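Local coordinates for protein kojibiose phosphorylase (Gut metagenome, PDB 6W0P) that belongs to glycoside hydrolase family 65, with a beta-sandwich N-terminal domain, a helical central catalytic domain and a small C-terminal domain, at residues A[386-396]-A[450-458]; A[77-85]-A[400-410]. All blocks are in the same frame, centred on the assembly; numbering follows the deposited sequence.

Interaction 1. Residues A[386-396]-A[450-458]; sequences AKELDSIGACF and EISKFLLSR
E450 opens the contact through its backbone oxygen. A394 N donates to E450 O at 3.0 Å, and F454 N reaches the same oxygen from the opposite face of its carbonyl plane as an ordinary helical bond. The methyl of A394 rests on the CB of E450. I451 comes next, its CG1 meeting the edge of the F396 ring at CE2, 3.9 Å away. K453 lays its CB against the CA of G393, where helix 437-458 comes so close that there is no room for a side chain on G393. The K453 chain bends at chi3 (61°), bringing NZ to E450 OE1 in a salt bridge of 2.9 Å; NZ also donates to C518 O. F454 packs through its ring and CB. With CG anti to the backbone N (chi1 168°), its ring reaches under C395, whose CB sits over the ring centre in a CH-pi contact, 3.4 Å from the centroid. The sulfur of C395 makes an oblique sulfur-aromatic contact with the same ring. Helix 379-388 ends in a Schellman motif, with D390 as the C-prime residue; the loop that follows runs along helix 437-458 within the helical catalytic domain. S457 OG accepts a nearly straight bond from I392 N, at 3.2 Å and 167°. At R458, CB approaches S391 OG to 3.6 Å, while NH1 of its guanidinium donates to Y471 O.

Interaction 2. Residues A[77-85]-A[400-410]; sequences GIVKRTHFT and TRNGKEACNLW
A loop of the catalytic domain, 400-410, here meets the segment of the N-terminal domain that leads into strand 83-85, and H83 is central to the join. H83 NE2 accepts two backbone N-H groups in a row. R401 N lies 2.9 Å from NE2 and is tilted 19° from the ring plane; N402 N, at 3.1 Å, stands far out of it. The amide of N402 lies over one face of the imidazole, offset toward the rim, with the two planes 36° apart. K404 O and T400 OG1 are at the ring edge. On the other nitrogen, ND1 is hydrogen-bonded to a water that donates to R81 O and E405 O, so both ring nitrogens have partners. The loop is shaped by an ST motif, T400 OG1 to G403 N, and by an Asx turn, N402 OD1 to K404 N. These two turns fold the backbone round the imidazole. T82 OG1 donates to A406 O at 2.7 Å; a chi1 of -164° places this hydroxyl anti to the T82 N. V79 CG2 packs against two carbonyl oxygens, 3.4 Å from C407 O and 3.5 Å from E405 O. One water links V79 N to C407 O, and another joins V79 O to N408 ND2. I78 lies alongside W410, CG1 to CB 3.9 Å, and Y576 of the second subunit meets the W410 ring edge-to-face.

From the N terminus, 77-85 comes first, in the N-terminal domain. The chain then builds the rest of that domain's sheets and enters the helical catalytic domain. It passes 386-396 before 400-410 closes interaction 2, a loop of 314 intervening residues. Interaction 1 closes later, when helix 437-458 returns to 386-396 after 53 residues. The segments alternate, so the two contacts cross. Their centres are about 17 Å apart, and they touch where E388 packs on G77. Interaction 1 ties the end of helix 379-388 and the loop after it to helix 437-458, within the catalytic domain, while interaction 2 joins that domain to the N-terminal one. Both also touch the second subunit.

Interaction 1. Residues A[386-396]-A[450-458]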
ATOM      1  N   ALA A 386       2.411  13.324 -15.039  1.00 36.02           N
ATOM      2  CA  ALA A 386       1.748  14.510 -14.446  1.00 36.78           C
ATOM      3  C   ALA A 386       0.224  14.323 -14.530  1.00 37.17           C
ATOM      4  O   ALA A 386      -0.462  14.578 -13.510  1.00 36.73           O
ATOM      5  CB  ALA A 386       2.210  15.785 -15.117  1.00 36.59           C
ATOM      6  N   LYS A 387      -0.277  13.846 -15.675  1.00 38.41           N
ATOM      7  CA  LYS A 387      -1.731  13.583 -15.896  1.00 40.09           C
ATOM      8  C   LYS A 387      -2.208  12.471 -14.950  1.00 37.78           C
ATOM      9  O   LYS A 387      -3.261  12.683 -14.332  1.00 36.90           O
ATOM     10  CB  LYS A 387      -2.032  13.332 -17.375  1.00 42.97           C
ATOM     11  CG  LYS A 387      -1.918  14.598 -18.224  1.00 46.98           C
ATOM     12  CD  LYS A 387      -2.410  14.478 -19.674  1.00 50.26           C
ATOM     13  CE  LYS A 387      -2.477  15.831 -20.366  1.00 52.53           C
ATOM     14  NZ  LYS A 387      -2.987  15.727 -21.758  1.00 54.83           N
ATOM     15  N   GLU A 388      -1.434  11.394 -14.758  1.00 35.84           N
ATOM     16  CA  GLU A 388      -1.774  10.302 -13.800  1.00 35.58           C
ATOM     17  C   GLU A 388      -1.926  10.884 -12.376  1.00 35.00           C
ATOM     18  O   GLU A 388      -2.638  10.245 -11.549  1.00 33.54           O
ATOM     19  CB  GLU A 388      -0.719   9.191 -13.806  1.00 36.64           C
ATOM     20  CG  GLU A 388      -0.653   8.311 -15.066  1.00 37.64           C
ATOM     21  CD  GLU A 388       0.573   7.389 -15.131  1.00 38.03           C
ATOM     22  OE1 GLU A 388       1.482   7.522 -14.281  1.00 36.76           O
ATOM     23  OE2 GLU A 388       0.629   6.522 -16.029  1.00 39.73           O
ATOM     24  N   LEU A 389      -1.262  12.017 -12.077  1.00 33.92           N
ATOM     25  CA  LEU A 389      -1.356  12.740 -10.782  1.00 33.60           C
ATOM     26  C   LEU A 389      -2.269  13.971 -10.891  1.00 33.92           C
ATOM     27  O   LEU A 389      -2.100  14.892 -10.072  1.00 33.54           O
ATOM     28  CB  LEU A 389       0.050  13.153 -10.318  1.00 33.24           C
ATOM     29  CG  LEU A 389       1.027  12.010 -10.051  1.00 32.47           C
ATOM     30  CD1 LEU A 389       2.363  12.545  -9.548  1.00 32.15           C
ATOM     31  CD2 LEU A 389       0.439  11.014  -9.065  1.00 32.26           C
ATOM     32  N   ASP A 390      -3.218  13.990 -11.828  1.00 34.79           N
ATOM     33  CA  ASP A 390      -4.248  15.068 -11.944  1.00 35.68           C
ATOM     34  C   ASP A 390      -3.573  16.449 -12.006  1.00 35.69           C
ATOM     35  O   ASP A 390      -4.130  17.430 -11.464  1.00 35.32           O
ATOM     36  CB  ASP A 390      -5.280  14.954 -10.813  1.00 36.05           C
ATOM     37  CG  ASP A 390      -6.218  13.765 -10.997  1.00 36.09           C
ATOM     38  OD1 ASP A 390      -6.134  13.107 -12.048  1.00 37.38           O
ATOM     39  OD2 ASP A 390      -7.014  13.496 -10.098  1.00 36.02           O
ATOM     40  N   SER A 391      -2.439  16.512 -12.706  1.00 35.48           N
ATOM     41  CA  SER A 391      -1.601  17.714 -12.909  1.00 35.35           C
ATOM     42  C   SER A 391      -1.315  17.858 -14.400  1.00 35.64           C
ATOM     43  O   SER A 391      -1.718  16.941 -15.157  1.00 36.07           O
ATOM     44  CB  SER A 391      -0.330  17.603 -12.081  1.00 34.97           C
ATOM     45  OG  SER A 391      -0.654  17.518 -10.696  1.00 34.11           O
ATOM     46  N   ILE A 392      -0.653  18.952 -14.789  1.00 36.69           N
ATOM     47  CA  ILE A 392      -0.169  19.197 -16.182  1.00 37.87           C
ATOM     48  C   ILE A 392       1.351  19.416 -16.167  1.00 38.38           C
ATOM     49  O   ILE A 392       1.981  19.306 -15.075  1.00 36.89           O
ATOM     50  CB  ILE A 392      -0.954  20.343 -16.845  1.00 39.34           C
ATOM     51  CG1 ILE A 392      -0.864  21.661 -16.074  1.00 39.59           C
ATOM     52  CG2 ILE A 392      -2.412  19.914 -17.091  1.00 39.40           C
ATOM     53  CD1 ILE A 392      -1.290  22.870 -16.913  1.00 40.00           C
ATOM     54  N   GLY A 393       1.947  19.626 -17.340  1.00 37.99           N
ATOM     55  CA  GLY A 393       3.409  19.742 -17.465  1.00 37.09           C
ATOM     56  C   GLY A 393       4.077  18.381 -17.328  1.00 36.93           C
ATOM     57  O   GLY A 393       3.497  17.376 -17.786  1.00 36.76           O
ATOM     58  N   ALA A 394       5.289  18.347 -16.776  1.00 35.50           N
ATOM     59  CA  ALA A 394       6.138  17.138 -16.757  1.00 35.36           C
ATOM     60  C   ALA A 394       6.508  16.808 -15.303  1.00 34.58           C
ATOM     61  O   ALA A 394       7.164  17.644 -14.655  1.00 35.16           O
ATOM     62  CB  ALA A 394       7.355  17.333 -17.628  1.00 35.22           C
ATOM     63  N   CYS A 395       6.025  15.663 -14.811  1.00 33.74           N
ATOM     64  CA  CYS A 395       6.346  15.093 -13.484  1.00 32.64           C
ATOM     65  C   CYS A 395       7.308  13.936 -13.726  1.00 31.89           C
ATOM     66  O   CYS A 395       6.831  12.848 -14.100  1.00 32.57           O
ATOM     67  CB  CYS A 395       5.105  14.614 -12.750  1.00 32.62           C
ATOM     68  SG  CYS A 395       5.489  13.855 -11.149  1.00 32.92           S
ATOM     69  N   PHE A 396       8.610  14.179 -13.622  1.00 30.47           N
ATOM     70  CA  PHE A 396       9.630  13.124 -13.824  1.00 30.08           C
ATOM     71  C   PHE A 396       9.507  12.117 -12.684  1.00 30.13           C
ATOM     72  O   PHE A 396       9.341  12.477 -11.511  1.00 29.63           O
ATOM     73  CB  PHE A 396      11.030  13.732 -13.941  1.00 30.28           C
ATOM     74  CG  PHE A 396      11.316  14.334 -15.285  1.00 30.27           C
ATOM     75  CD1 PHE A 396      11.730  13.531 -16.337  1.00 30.65           C
ATOM     76  CD2 PHE A 396      11.138  15.685 -15.505  1.00 30.54           C
ATOM     77  CE1 PHE A 396      11.948  14.078 -17.593  1.00 30.93           C
ATOM     78  CE2 PHE A 396      11.343  16.225 -16.763  1.00 30.99           C
ATOM     79  CZ  PHE A 396      11.754  15.423 -17.804  1.00 30.98           C
ATOM     80  N   GLU A 450       7.963  22.967 -18.953  1.00 36.83           N
ATOM     81  CA  GLU A 450       7.152  21.762 -18.645  1.00 37.04           C
ATOM     82  C   GLU A 450       7.243  21.450 -17.146  1.00 35.42           C
ATOM     83  O   GLU A 450       6.179  21.179 -16.563  1.00 35.56           O
ATOM     84  CB  GLU A 450       7.570  20.561 -19.499  1.00 37.68           C
ATOM     85  CG  GLU A 450       7.281  20.745 -20.984  1.00 38.99           C
ATOM     86  CD  GLU A 450       5.818  20.849 -21.398  1.00 39.69           C
ATOM     87  OE1 GLU A 450       4.934  20.664 -20.532  1.00 39.21           O
ATOM     88  OE2 GLU A 450       5.571  21.155 -22.587  1.00 41.59           O
ATOM     89  N   ILE A 451       8.442  21.484 -16.541  1.00 34.11           N
ATOM     90  CA  ILE A 451       8.609  21.166 -15.089  1.00 32.92           C
ATOM     91  C   ILE A 451       7.882  22.232 -14.275  1.00 33.25           C
ATOM     92  O   ILE A 451       7.139  21.856 -13.353  1.00 33.79           O
ATOM     93  CB  ILE A 451      10.082  21.041 -14.667  1.00 32.38           C
ATOM     94  CG1 ILE A 451      10.757  19.833 -15.321  1.00 31.80           C
ATOM     95  CG2 ILE A 451      10.205  20.999 -13.152  1.00 31.56           C
ATOM     96  CD1 ILE A 451      12.254  19.959 -15.371  1.00 31.60           C
ATOM     97  N   SER A 452       8.045  23.510 -14.621  1.00 33.99           N
ATOM     98  CA  SER A 452       7.364  24.636 -13.933  1.00 34.42           C
ATOM     99  C   SER A 452       5.844  24.450 -14.012  1.00 34.89           C
ATOM    100  O   SER A 452       5.192  24.608 -12.984  1.00 35.35           O
ATOM    101  CB  SER A 452       7.824  25.966 -14.457  1.00 34.28           C
ATOM    102  OG  SER A 452       9.226  26.083 -14.281  1.00 34.08           O
ATOM    103  N   LYS A 453       5.304  24.094 -15.176  1.00 36.80           N
ATOM    104  CA  LYS A 453       3.846  23.816 -15.350  1.00 37.64           C
ATOM    105  C   LYS A 453       3.372  22.751 -14.352  1.00 37.84           C
ATOM    106  O   LYS A 453       2.308  22.942 -13.723  1.00 39.13           O
ATOM    107  CB  LYS A 453       3.574  23.341 -16.774  1.00 38.38           C
ATOM    108  CG  LYS A 453       3.396  24.461 -17.777  1.00 39.75           C
ATOM    109  CD  LYS A 453       3.331  23.982 -19.214  1.00 41.07           C
ATOM    110  CE  LYS A 453       2.192  23.035 -19.531  1.00 41.05           C
ATOM    111  NZ  LYS A 453       2.498  22.234 -20.744  1.00 41.61           N
ATOM    112  N   PHE A 454       4.113  21.649 -14.200  1.00 37.12           N
ATOM    113  CA  PHE A 454       3.761  20.590 -13.219  1.00 36.22           C
ATOM    114  C   PHE A 454       3.768  21.171 -11.803  1.00 35.62           C
ATOM    115  O   PHE A 454       2.801  20.967 -11.070  1.00 34.30           O
ATOM    116  CB  PHE A 454       4.701  19.398 -13.337  1.00 35.84           C
ATOM    117  CG  PHE A 454       4.577  18.434 -12.195  1.00 34.83           C
ATOM    118  CD1 PHE A 454       3.379  17.787 -11.954  1.00 34.50           C
ATOM    119  CD2 PHE A 454       5.657  18.178 -11.366  1.00 34.41           C
ATOM    120  CE1 PHE A 454       3.262  16.896 -10.898  1.00 34.09           C
ATOM    121  CE2 PHE A 454       5.531  17.289 -10.313  1.00 34.10           C
ATOM    122  CZ  PHE A 454       4.340  16.648 -10.085  1.00 33.96           C
ATOM    123  N   LEU A 455       4.818  21.915 -11.452  1.00 36.48           N
ATOM    124  CA  LEU A 455       5.009  22.437 -10.077  1.00 36.29           C
ATOM    125  C   LEU A 455       3.868  23.404  -9.747  1.00 36.99           C
ATOM    126  O   LEU A 455       3.426  23.405  -8.585  1.00 36.22           O
ATOM    127  CB  LEU A 455       6.380  23.101  -9.959  1.00 36.14           C
ATOM    128  CG  LEU A 455       7.573  22.151  -9.924  1.00 36.77           C
ATOM    129  CD1 LEU A 455       8.873  22.929  -9.731  1.00 37.73           C
ATOM    130  CD2 LEU A 455       7.428  21.094  -8.833  1.00 36.12           C
ATOM    131  N   LEU A 456       3.406  24.178 -10.736  1.00 38.29           N
ATOM    132  CA  LEU A 456       2.331  25.205 -10.573  1.00 39.36           C
ATOM    133  C   LEU A 456       0.949  24.558 -10.486  1.00 37.51           C
ATOM    134  O   LEU A 456       0.081  25.175  -9.875  1.00 35.70           O
ATOM    135  CB  LEU A 456       2.368  26.195 -11.744  1.00 42.57           C
ATOM    136  CG  LEU A 456       3.452  27.263 -11.650  1.00 44.84           C
ATOM    137  CD1 LEU A 456       3.616  27.990 -12.976  1.00 46.49           C
ATOM    138  CD2 LEU A 456       3.141  28.244 -10.532  1.00 45.52           C
ATOM    139  N   SER A 457       0.755  23.385 -11.096  1.00 37.00           N
ATOM    140  CA  SER A 457      -0.524  22.632 -11.059  1.00 36.69           C
ATOM    141  C   SER A 457      -0.610  21.710  -9.837  1.00 35.70           C
ATOM    142  O   SER A 457      -1.710  21.539  -9.323  1.00 34.79           O
ATOM    143  CB  SER A 457      -0.732  21.866 -12.321  1.00 37.89           C
ATOM    144  OG  SER A 457       0.433  21.157 -12.683  1.00 38.39           O
ATOM    145  N   ARG A 458       0.490  21.075  -9.421  1.00 35.91           N
ATOM    146  CA  ARG A 458       0.488  20.135  -8.271  1.00 33.96           C
ATOM    147  C   ARG A 458       0.607  20.973  -6.999  1.00 34.09           C
ATOM    148  O   ARG A 458       0.030  20.591  -5.950  1.00 33.44           O
ATOM    149  CB  ARG A 458       1.610  19.097  -8.414  1.00 34.13           C
ATOM    150  CG  ARG A 458       1.777  18.158  -7.217  1.00 33.15           C
ATOM    151  CD  ARG A 458       0.461  17.503  -6.832  1.00 33.03           C
ATOM    152  NE  ARG A 458       0.558  16.552  -5.733  1.00 33.03           N
ATOM    153  CZ  ARG A 458       0.638  16.858  -4.445  1.00 32.81           C
ATOM    154  NH1 ARG A 458       0.635  18.113  -4.031  1.00 33.18           N
ATOM    155  NH2 ARG A 458       0.693  15.890  -3.556  1.00 33.32           N
TER
HETATM  156  O   HOH W   1       0.243  19.726 -20.071  1.00 46.14           O

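Interaction 2. Residues A[77-85]-A[400-410]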
ATOM      1  N   GLY A  77      -3.441   6.623 -10.649  1.00 38.72           N
ATOM      2  CA  GLY A  77      -2.116   7.228 -10.409  1.00 37.91           C
ATOM      3  C   GLY A  77      -1.145   6.270  -9.730  1.00 36.47           C
ATOM      4  O   GLY A  77       0.011   6.636  -9.574  1.00 34.95           O
ATOM      5  N   ILE A  78      -1.592   5.059  -9.412  1.00 36.34           N
ATOM      6  CA  ILE A  78      -0.747   3.993  -8.819  1.00 37.26           C
ATOM      7  C   ILE A  78      -0.288   3.043  -9.924  1.00 37.46           C
ATOM      8  O   ILE A  78      -1.140   2.518 -10.704  1.00 36.81           O
ATOM      9  CB  ILE A  78      -1.510   3.279  -7.690  1.00 38.79           C
ATOM     10  CG1 ILE A  78      -1.709   4.228  -6.499  1.00 39.55           C
ATOM     11  CG2 ILE A  78      -0.794   1.991  -7.297  1.00 39.31           C
ATOM     12  CD1 ILE A  78      -2.507   3.635  -5.355  1.00 41.49           C
ATOM     13  N   VAL A  79       1.009   2.757  -9.944  1.00 37.41           N
ATOM     14  CA  VAL A  79       1.612   1.912 -11.009  1.00 39.23           C
ATOM     15  C   VAL A  79       1.094   0.478 -10.873  1.00 39.74           C
ATOM     16  O   VAL A  79       1.161  -0.090  -9.766  1.00 40.14           O
ATOM     17  CB  VAL A  79       3.144   2.015 -11.004  1.00 38.91           C
ATOM     18  CG1 VAL A  79       3.754   1.124 -12.078  1.00 39.72           C
ATOM     19  CG2 VAL A  79       3.557   3.463 -11.214  1.00 38.49           C
ATOM     20  N   LYS A  80       0.525  -0.040 -11.958  1.00 41.02           N
ATOM     21  CA  LYS A  80      -0.069  -1.399 -12.046  1.00 43.05           C
ATOM     22  C   LYS A  80       0.987  -2.346 -12.611  1.00 43.11           C
ATOM     23  O   LYS A  80       0.935  -3.524 -12.288  1.00 44.27           O
ATOM     24  CB  LYS A  80      -1.314  -1.398 -12.943  1.00 45.20           C
ATOM     25  CG  LYS A  80      -2.445  -0.464 -12.513  1.00 46.46           C
ATOM     26  CD  LYS A  80      -3.785  -0.811 -13.161  1.00 47.49           C
ATOM     27  CE  LYS A  80      -4.953  -0.008 -12.626  1.00 47.53           C
ATOM     28  NZ  LYS A  80      -6.248  -0.687 -12.880  1.00 47.39           N
ATOM     29  N   ARG A  81       1.928  -1.825 -13.400  1.00 44.32           N
ATOM     30  CA  ARG A  81       2.919  -2.640 -14.148  1.00 46.27           C
ATOM     31  C   ARG A  81       4.291  -1.937 -14.151  1.00 42.22           C
ATOM     32  O   ARG A  81       4.508  -1.008 -14.951  1.00 39.65           O
ATOM     33  CB  ARG A  81       2.307  -2.927 -15.522  1.00 51.51           C
ATOM     34  CG  ARG A  81       3.150  -3.803 -16.432  1.00 56.44           C
ATOM     35  CD  ARG A  81       2.547  -3.857 -17.828  1.00 61.41           C
ATOM     36  NE  ARG A  81       1.097  -4.008 -17.821  1.00 65.31           N
ATOM     37  CZ  ARG A  81       0.261  -3.444 -18.700  1.00 68.58           C
ATOM     38  NH1 ARG A  81       0.722  -2.666 -19.668  1.00 70.37           N
ATOM     39  NH2 ARG A  81      -1.044  -3.643 -18.594  1.00 68.20           N
ATOM     40  N   THR A  82       5.190  -2.388 -13.275  1.00 39.61           N
ATOM     41  CA  THR A  82       6.581  -1.889 -13.173  1.00 38.85           C
ATOM     42  C   THR A  82       7.350  -2.338 -14.417  1.00 37.44           C
ATOM     43  O   THR A  82       6.842  -3.196 -15.175  1.00 36.80           O
ATOM     44  CB  THR A  82       7.249  -2.356 -11.872  1.00 39.27           C
ATOM     45  OG1 THR A  82       8.413  -1.546 -11.678  1.00 39.15           O
ATOM     46  CG2 THR A  82       7.613  -3.830 -11.887  1.00 39.20           C
ATOM     47  N   HIS A  83       8.524  -1.761 -14.650  1.00 35.52           N
ATOM     48  CA  HIS A  83       9.426  -2.217 -15.737  1.00 35.13           C
ATOM     49  C   HIS A  83      10.840  -2.287 -15.186  1.00 34.50           C
ATOM     50  O   HIS A  83      11.078  -1.733 -14.090  1.00 33.76           O
ATOM     51  CB  HIS A  83       9.280  -1.345 -16.985  1.00 35.01           C
ATOM     52  CG  HIS A  83       9.797   0.033 -16.787  1.00 34.23           C
ATOM     53  ND1 HIS A  83       9.031   1.031 -16.238  1.00 33.97           N
ATOM     54  CD2 HIS A  83      10.997   0.572 -17.060  1.00 34.07           C
ATOM     55  CE1 HIS A  83       9.733   2.137 -16.198  1.00 34.11           C
ATOM     56  NE2 HIS A  83      10.953   1.874 -16.677  1.00 33.61           N
ATOM     57  N   PHE A  84      11.708  -2.995 -15.902  1.00 34.69           N
ATOM     58  CA  PHE A  84      13.071  -3.363 -15.437  1.00 34.74           C
ATOM     59  C   PHE A  84      13.963  -3.683 -16.644  1.00 34.58           C
ATOM     60  O   PHE A  84      13.441  -4.200 -17.652  1.00 35.03           O
ATOM     61  CB  PHE A  84      12.966  -4.519 -14.434  1.00 34.50           C
ATOM     62  CG  PHE A  84      11.936  -5.564 -14.787  1.00 34.67           C
ATOM     63  CD1 PHE A  84      12.222  -6.564 -15.704  1.00 35.00           C
ATOM     64  CD2 PHE A  84      10.676  -5.543 -14.209  1.00 34.70           C
ATOM     65  CE1 PHE A  84      11.270  -7.516 -16.042  1.00 35.54           C
ATOM     66  CE2 PHE A  84       9.725  -6.493 -14.550  1.00 35.10           C
ATOM     67  CZ  PHE A  84      10.019  -7.469 -15.477  1.00 35.61           C
ATOM     68  N   THR A  85      15.256  -3.365 -16.521  1.00 34.19           N
ATOM     69  CA  THR A  85      16.377  -3.769 -17.418  1.00 33.73           C
ATOM     70  C   THR A  85      16.530  -5.283 -17.310  1.00 33.49           C
ATOM     71  O   THR A  85      16.580  -5.774 -16.181  1.00 32.58           O
ATOM     72  CB  THR A  85      17.659  -3.023 -17.034  1.00 34.20           C
ATOM     73  OG1 THR A  85      17.359  -1.632 -16.927  1.00 34.43           O
ATOM     74  CG2 THR A  85      18.784  -3.168 -18.031  1.00 34.96           C
ATOM     75  N   THR A 400      12.643   4.933 -12.862  1.00 32.04           N
ATOM     76  CA  THR A 400      12.337   4.646 -14.286  1.00 32.49           C
ATOM     77  C   THR A 400      13.592   4.205 -15.040  1.00 31.92           C
ATOM     78  O   THR A 400      14.724   4.628 -14.629  1.00 31.69           O
ATOM     79  CB  THR A 400      11.713   5.883 -14.942  1.00 33.50           C
ATOM     80  OG1 THR A 400      11.076   5.465 -16.142  1.00 33.85           O
ATOM     81  CG2 THR A 400      12.718   6.973 -15.253  1.00 34.04           C
ATOM     82  N   ARG A 401      13.399   3.377 -16.077  1.00 30.65           N
ATOM     83  CA  ARG A 401      14.312   3.340 -17.238  1.00 30.60           C
ATOM     84  C   ARG A 401      13.644   3.939 -18.484  1.00 30.72           C
ATOM     85  O   ARG A 401      14.343   4.659 -19.213  1.00 30.41           O
ATOM     86  CB  ARG A 401      14.853   1.935 -17.510  1.00 30.60           C
ATOM     87  CG  ARG A 401      15.919   1.899 -18.602  1.00 30.38           C
ATOM     88  CD  ARG A 401      17.145   2.752 -18.314  1.00 30.61           C
ATOM     89  NE  ARG A 401      17.968   2.927 -19.501  1.00 30.67           N
ATOM     90  CZ  ARG A 401      17.660   3.723 -20.523  1.00 31.21           C
ATOM     91  NH1 ARG A 401      16.558   4.454 -20.511  1.00 31.56           N
ATOM     92  NH2 ARG A 401      18.456   3.783 -21.572  1.00 31.71           N
ATOM     93  N   ASN A 402      12.357   3.689 -18.738  1.00 31.35           N
ATOM     94  CA  ASN A 402      11.743   4.060 -20.049  1.00 32.60           C
ATOM     95  C   ASN A 402      11.075   5.440 -19.971  1.00 33.48           C
ATOM     96  O   ASN A 402      10.606   5.900 -21.022  1.00 34.46           O
ATOM     97  CB  ASN A 402      10.810   2.978 -20.599  1.00 32.76           C
ATOM     98  CG  ASN A 402       9.444   2.966 -19.950  1.00 33.69           C
ATOM     99  OD1 ASN A 402       9.255   3.646 -18.936  1.00 34.09           O
ATOM    100  ND2 ASN A 402       8.511   2.182 -20.505  1.00 33.14           N
ATOM    101  N   GLY A 403      11.085   6.090 -18.799  1.00 33.74           N
ATOM    102  CA  GLY A 403      10.504   7.426 -18.568  1.00 33.34           C
ATOM    103  C   GLY A 403       9.199   7.359 -17.789  1.00 33.36           C
ATOM    104  O   GLY A 403       8.773   8.401 -17.212  1.00 33.76           O
ATOM    105  N   LYS A 404       8.549   6.200 -17.781  1.00 33.37           N
ATOM    106  CA  LYS A 404       7.299   5.988 -17.008  1.00 34.18           C
ATOM    107  C   LYS A 404       7.650   5.693 -15.548  1.00 33.39           C
ATOM    108  O   LYS A 404       8.731   5.117 -15.286  1.00 32.48           O
ATOM    109  CB  LYS A 404       6.466   4.831 -17.564  1.00 34.97           C
ATOM    110  CG  LYS A 404       5.939   5.070 -18.964  1.00 36.24           C
ATOM    111  CD  LYS A 404       4.953   4.032 -19.402  1.00 37.30           C
ATOM    112  CE  LYS A 404       4.350   4.386 -20.746  1.00 38.93           C
ATOM    113  NZ  LYS A 404       3.950   3.160 -21.473  1.00 40.16           N
ATOM    114  N   GLU A 405       6.738   6.022 -14.636  1.00 33.08           N
ATOM    115  CA  GLU A 405       6.932   5.686 -13.208  1.00 32.94           C
ATOM    116  C   GLU A 405       7.003   4.156 -13.089  1.00 32.83           C
ATOM    117  O   GLU A 405       6.104   3.477 -13.591  1.00 32.54           O
ATOM    118  CB  GLU A 405       5.836   6.305 -12.346  1.00 32.70           C
ATOM    119  CG  GLU A 405       6.054   6.054 -10.870  1.00 32.41           C
ATOM    120  CD  GLU A 405       7.358   6.640 -10.363  1.00 32.36           C
ATOM    121  OE1 GLU A 405       7.384   7.862 -10.144  1.00 33.38           O
ATOM    122  OE2 GLU A 405       8.346   5.886 -10.220  1.00 31.88           O
ATOM    123  N   ALA A 406       8.054   3.637 -12.457  1.00 32.62           N
ATOM    124  CA  ALA A 406       8.216   2.190 -12.181  1.00 33.02           C
ATOM    125  C   ALA A 406       8.000   1.898 -10.692  1.00 33.13           C
ATOM    126  O   ALA A 406       7.809   0.737 -10.331  1.00 34.57           O
ATOM    127  CB  ALA A 406       9.568   1.718 -12.656  1.00 32.58           C
ATOM    128  N   CYS A 407       8.043   2.912  -9.841  1.00 33.77           N
ATOM    129  CA  CYS A 407       7.816   2.784  -8.384  1.00 33.35           C
ATOM    130  C   CYS A 407       6.314   2.642  -8.115  1.00 34.36           C
ATOM    131  O   CYS A 407       5.545   3.579  -8.432  1.00 34.14           O
ATOM    132  CB  CYS A 407       8.359   3.998  -7.650  1.00 33.02           C
ATOM    133  SG  CYS A 407       7.958   3.956  -5.891  1.00 31.65           S
ATOM    134  N   ASN A 408       5.911   1.528  -7.512  1.00 35.80           N
ATOM    135  CA  ASN A 408       4.478   1.195  -7.289  1.00 36.96           C
ATOM    136  C   ASN A 408       4.096   1.516  -5.840  1.00 37.24           C
ATOM    137  O   ASN A 408       2.957   1.135  -5.424  1.00 37.42           O
ATOM    138  CB  ASN A 408       4.151  -0.246  -7.695  1.00 37.88           C
ATOM    139  CG  ASN A 408       4.790  -1.300  -6.813  1.00 38.57           C
ATOM    140  OD1 ASN A 408       5.398  -0.978  -5.805  1.00 40.88           O
ATOM    141  ND2 ASN A 408       4.664  -2.559  -7.190  1.00 38.39           N
ATOM    142  N   LEU A 409       4.985   2.185  -5.094  1.00 36.45           N
ATOM    143  CA  LEU A 409       4.658   2.675  -3.728  1.00 36.03           C
ATOM    144  C   LEU A 409       4.153   4.110  -3.866  1.00 34.08           C
ATOM    145  O   LEU A 409       4.986   5.032  -4.025  1.00 32.07           O
ATOM    146  CB  LEU A 409       5.877   2.572  -2.795  1.00 36.82           C
ATOM    147  CG  LEU A 409       6.412   1.152  -2.548  1.00 39.00           C
ATOM    148  CD1 LEU A 409       7.621   1.168  -1.614  1.00 38.80           C
ATOM    149  CD2 LEU A 409       5.333   0.241  -1.971  1.00 39.46           C
ATOM    150  N   TRP A 410       2.838   4.300  -3.790  1.00 32.61           N
ATOM    151  CA  TRP A 410       2.218   5.654  -3.885  1.00 32.37           C
ATOM    152  C   TRP A 410       2.899   6.625  -2.895  1.00 30.88           C
ATOM    153  O   TRP A 410       3.087   7.790  -3.277  1.00 30.00           O
ATOM    154  CB  TRP A 410       0.700   5.583  -3.678  1.00 32.37           C
ATOM    155  CG  TRP A 410       0.309   5.337  -2.258  1.00 32.79           C
ATOM    156  CD1 TRP A 410       0.026   4.133  -1.682  1.00 32.97           C
ATOM    157  CD2 TRP A 410       0.177   6.323  -1.224  1.00 32.86           C
ATOM    158  NE1 TRP A 410      -0.246   4.300  -0.355  1.00 33.17           N
ATOM    159  CE2 TRP A 410      -0.141   5.631  -0.041  1.00 33.33           C
ATOM    160  CE3 TRP A 410       0.316   7.712  -1.179  1.00 33.81           C
ATOM    161  CZ2 TRP A 410      -0.367   6.288   1.162  1.00 33.47           C
ATOM    162  CZ3 TRP A 410       0.129   8.365   0.017  1.00 34.52           C
ATOM    163  CH2 TRP A 410      -0.208   7.655   1.174  1.00 34.70           C
TER
HETATM  164  O   HOH W   2       2.709   4.025  -7.992  1.00 35.14           O
HETATM  165  O   HOH W   3       2.780  -2.661  -9.648  1.00 42.83           O
HETATM  166  O   HOH W   4       6.396   0.945 -15.131  1.00 33.34           O